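PDB 7M5H: nucleoside 2-deoxyribosyltransferase from Enterococcus faecalis, which probably cleaves the N-glycosidic bond of 2'-deoxynucleosides or their 5'-monophosphates, by hydrolysis or by transfer of the deoxyribosyl group. Local coordinates for residues Thr81-Ala84 / Gly85-Ser88; Leu19-Asn22 / Ala23-Val26. All blocks are in the same frame, centred on the assembly; numbering follows the deposited sequence.

Overall arrangement
Both contacts are local, contact 1 at the N-terminal end of a helix and contact 2 within the body of another, in one Rossmann-like chain whose parallel sheet has the strand order 2-1-3-4-5. Contact 2 (Leu19-Val26) lies on helix 16-30, the crossover between strands 5-10 and 36-39. Contact 1 (Thr81-Ser88) follows strand 72-76 and opens helix 84-96. Their centres are about 18 Å apart and their nearest atoms about 8 Å, without touching. The loop after strand 5-10 reaches both: Pro12 packs on Asp83 and Val86 and accepts a hydrogen bond from Asn22. A glycerol held by Asp83 may mark a pocket at contact 1. Contact 1 faces chiefly the second subunit, with Thr81 also touching the third, and contact 2 faces the fourth.

Contact 1 of 2, residues Thr81-Ala84 / Gly85-Ser88; sequences TIDA and GVAS
The chain passes from an extended approach through Ile82 and Asp83 into the first turn of helix 84-96, where Ala87 N donates to Asp83 O over 2.8 Å, and Ser88 N follows with a bond to Ala84 O (3.0 Å). Asp83 is the N-cap. Its CG stands anti to the backbone N (chi1 179°), which brings the carboxylate beside the amides of the first turn, and OD2 takes the N-H of Val86 through its anti lone pair at 3.0 Å from Val86 N, with an N-H...O angle of 152°. OD2 is also 3.0 Å from Gly85 N, and it is further hydrogen-bonded to a bound glycerol. Gly85 has no side chain to crowd this oxygen. The cap belongs to a Rossmann-like alpha/beta fold, in which a loop leads from strand 72-76 into the following helix at the C-terminal edge of the parallel sheet, a usual place for ligand pockets. Beside the carboxylate, Val86 CG2 lies 3.7 Å from Asp83 CB, and Pro12 touches both residues. One residue earlier, the CG2 branch of Ile82 approaches Ala87 CB at 4.2 Å and, more loosely, Val86 CG1, while Leu132 packs against the isoleucine. Ser88 OG is hydrogen-bonded to Ala87 O and Thr136 OG1 of the second subunit, and Ala87 packs against Ala87 of that same subunit.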
loop_
_atom_site.group_PDB
_atom_site.type_symbol
_atom_site.label_atom_id
_atom_site.label_comp_id
_atom_site.label_asym_id
_atom_site.label_seq_id
_atom_site.Cartn_x
_atom_site.Cartn_y
_atom_site.Cartn_z
ATOM N N THR B 81 -4.226 0.652 -2.194
ATOM C CA THR B 81 -4.549 -0.762 -2.283
ATOM C C THR B 81 -5.849 -0.984 -1.525
ATOM O O THR B 81 -6.261 -0.152 -0.712
ATOM C CB THR B 81 -3.441 -1.648 -1.693
ATOM O OG1 THR B 81 -3.165 -1.234 -0.348
ATOM C CG2 THR B 81 -2.165 -1.552 -2.521
ATOM N N ILE B 82 -6.506 -2.110 -1.806
ATOM C CA ILE B 82 -7.662 -2.494 -1.008
ATOM C C ILE B 82 -7.204 -2.745 0.420
ATOM O O ILE B 82 -6.209 -3.442 0.654
ATOM C CB ILE B 82 -8.350 -3.731 -1.607
ATOM C CG1 ILE B 82 -8.835 -3.441 -3.028
ATOM C CG2 ILE B 82 -9.514 -4.175 -0.727
ATOM C CD1 ILE B 82 -9.381 -4.659 -3.744
ATOM N N ASP B 83 -7.914 -2.155 1.382
ATOM C CA ASP B 83 -7.575 -2.329 2.789
ATOM C C ASP B 83 -7.517 -3.808 3.145
ATOM O O ASP B 83 -8.419 -4.577 2.805
ATOM C CB ASP B 83 -8.602 -1.611 3.666
ATOM C CG ASP B 83 -8.324 -1.777 5.147
ATOM O OD1 ASP B 83 -7.529 -0.987 5.695
ATOM O OD2 ASP B 83 -8.900 -2.700 5.762
ATOM N N ALA B 84 -6.437 -4.201 3.830
ATOM C CA ALA B 84 -6.205 -5.616 4.107
ATOM C C ALA B 84 -7.321 -6.211 4.956
ATOM O O ALA B 84 -7.731 -7.358 4.739
ATOM C CB ALA B 84 -4.852 -5.803 4.794
ATOM N N GLY B 85 -7.823 -5.451 5.930
ATOM C CA GLY B 85 -8.949 -5.930 6.715
ATOM C C GLY B 85 -10.200 -6.112 5.878
ATOM O O GLY B 85 -10.921 -7.104 6.026
ATOM N N VAL B 86 -10.474 -5.159 4.983
ATOM C CA VAL B 86 -11.623 -5.274 4.089
ATOM C C VAL B 86 -11.475 -6.487 3.183
ATOM O O VAL B 86 -12.433 -7.239 2.963
ATOM C CB VAL B 86 -11.797 -3.979 3.273
ATOM C CG1 VAL B 86 -12.890 -4.144 2.227
ATOM C CG2 VAL B 86 -12.103 -2.817 4.195
ATOM N N ALA B 87 -10.271 -6.698 2.642
ATOM C CA ALA B 87 -10.039 -7.848 1.776
ATOM C C ALA B 87 -10.285 -9.157 2.518
ATOM O O ALA B 87 -10.878 -10.089 1.964
ATOM C CB ALA B 87 -8.618 -7.803 1.216
ATOM N N SER B 88 -9.843 -9.240 3.776
ATOM C CA SER B 88 -10.094 -10.443 4.565
ATOM C C SER B 88 -11.578 -10.607 4.866
ATOM O O SER B 88 -12.106 -11.724 4.811
ATOM C CB SER B 88 -9.285 -10.401 5.863
ATOM O OG SER B 88 -7.898 -10.529 5.603
#

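Contact 2 of 2, residues Leu19-Asn22 / Ala23-Val26; sequences LRYN and AYLV
Leu19 O is gripped by two donors, Ala23 N at 3.2 Å within the helix and the side-chain amide of Gln42 from outside it. The same i to i+4 bonding joins Tyr24 N to Arg20 O, Leu25 N to Tyr21 O and Val26 N to Asn22 O. These turns belong to helix 16-30, the crossover helix of a beta-alpha-beta unit between strands 5-10 and 36-39. Tyr21 carries most of the side-chain contact. With its CG anti to the backbone N (chi1 -172°), the ring reaches forward along the helix beside Leu25, whose CG sits over one face, displaced toward the rim, 4.2 Å from the ring centroid in a CH-pi contact. Leu25 CD1 comes to 3.5 Å from Tyr21 CE2. Tyr24 approaches through CD2, 3.8 Å from Tyr21 CD1, with the two ring planes inclined at 40°. Leu103 of strand 100-103 packs against both Tyr21 and Leu25. Asn22 ND2 donates to Pro12 O and Gln42 OE1. Both tyrosine hydroxyls are hydrogen-bonded to Glu150, one to each carboxylate oxygen, while Tyr24 also makes a cation-pi contact with Arg20 of the fourth subunit; one carboxylate thus ties together the polar ends of two neighbouring rings and probably fixes their tilt.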
loop_
_atom_site.group_PDB
_atom_site.type_symbol
_atom_site.label_atom_id
_atom_site.label_comp_id
_atom_site.label_asym_id
_atom_site.label_seq_id
_atom_site.Cartn_x
_atom_site.Cartn_y
_atom_site.Cartn_z
ATOM N N LEU B 19 -13.143 8.367 7.972
ATOM C CA LEU B 19 -14.186 8.474 8.987
ATOM C C LEU B 19 -15.327 9.365 8.513
ATOM O O LEU B 19 -16.504 9.016 8.666
ATOM C CB LEU B 19 -13.598 9.009 10.294
ATOM C CG LEU B 19 -12.778 8.040 11.149
ATOM C CD1 LEU B 19 -12.013 8.792 12.230
ATOM C CD2 LEU B 19 -13.684 6.993 11.772
ATOM N N ARG B 20 -14.998 10.519 7.928
ATOM C CA ARG B 20 -16.033 11.437 7.461
ATOM C C ARG B 20 -16.792 10.860 6.273
ATOM O O ARG B 20 -18.008 11.050 6.157
ATOM C CB ARG B 20 -15.413 12.784 7.092
ATOM C CG ARG B 20 -14.862 13.568 8.273
ATOM C CD ARG B 20 -14.132 14.815 7.801
ATOM N NE ARG B 20 -14.962 15.616 6.907
ATOM C CZ ARG B 20 -15.754 16.604 7.307
ATOM N NH1 ARG B 20 -15.824 16.923 8.593
ATOM N NH2 ARG B 20 -16.476 17.275 6.421
ATOM N N TYR B 21 -16.095 10.157 5.379
ATOM C CA TYR B 21 -16.762 9.602 4.207
ATOM C C TYR B 21 -17.674 8.443 4.589
ATOM O O TYR B 21 -18.776 8.311 4.045
ATOM C CB TYR B 21 -15.732 9.159 3.172
ATOM C CG TYR B 21 -16.339 8.746 1.850
ATOM C CD1 TYR B 21 -16.963 9.677 1.029
ATOM C CD2 TYR B 21 -16.287 7.426 1.420
ATOM C CE1 TYR B 21 -17.520 9.306 -0.181
ATOM C CE2 TYR B 21 -16.840 7.045 0.211
ATOM C CZ TYR B 21 -17.455 7.988 -0.585
ATOM O OH TYR B 21 -18.008 7.613 -1.789
ATOM N N ASN B 22 -17.231 7.592 5.521
ATOM C CA ASN B 22 -18.082 6.502 5.988
ATOM C C ASN B 22 -19.376 7.034 6.588
ATOM O O ASN B 22 -20.462 6.519 6.299
ATOM C CB ASN B 22 -17.335 5.642 7.009
ATOM C CG ASN B 22 -16.154 4.904 6.405
ATOM O OD1 ASN B 22 -16.068 4.732 5.190
ATOM N ND2 ASN B 22 -15.239 4.456 7.258
ATOM N N ALA B 23 -19.283 8.075 7.420
ATOM C CA ALA B 23 -20.482 8.653 8.017
ATOM C C ALA B 23 -21.363 9.311 6.962
ATOM O O ALA B 23 -22.594 9.269 7.059
ATOM C CB ALA B 23 -20.095 9.660 9.099
ATOM N N TYR B 24 -20.748 9.922 5.948
ATOM C CA TYR B 24 -21.518 10.571 4.892
ATOM C C TYR B 24 -22.255 9.548 4.034
ATOM O O TYR B 24 -23.387 9.797 3.601
ATOM C CB TYR B 24 -20.590 11.442 4.041
ATOM C CG TYR B 24 -21.056 11.675 2.622
ATOM C CD1 TYR B 24 -22.071 12.582 2.339
ATOM C CD2 TYR B 24 -20.463 11.004 1.559
ATOM C CE1 TYR B 24 -22.491 12.801 1.039
ATOM C CE2 TYR B 24 -20.876 11.217 0.259
ATOM C CZ TYR B 24 -21.887 12.117 0.003
ATOM O OH TYR B 24 -22.299 12.329 -1.293
ATOM N N LEU B 25 -21.637 8.392 3.783
ATOM C CA LEU B 25 -22.298 7.354 2.998
ATOM C C LEU B 25 -23.359 6.623 3.810
ATOM O O LEU B 25 -24.463 6.376 3.312
ATOM C CB LEU B 25 -21.272 6.356 2.464
ATOM C CG LEU B 25 -20.729 6.573 1.052
ATOM C CD1 LEU B 25 -19.933 5.356 0.618
ATOM C CD2 LEU B 25 -21.860 6.852 0.077
ATOM N N VAL B 26 -23.038 6.266 5.057
ATOM C CA VAL B 26 -23.959 5.482 5.877
ATOM C C VAL B 26 -25.263 6.238 6.098
ATOM O O VAL B 26 -26.349 5.642 6.114
ATOM C CB VAL B 26 -23.282 5.096 7.206
ATOM C CG1 VAL B 26 -24.312 4.665 8.236
ATOM C CG2 VAL B 26 -22.270 3.983 6.974
#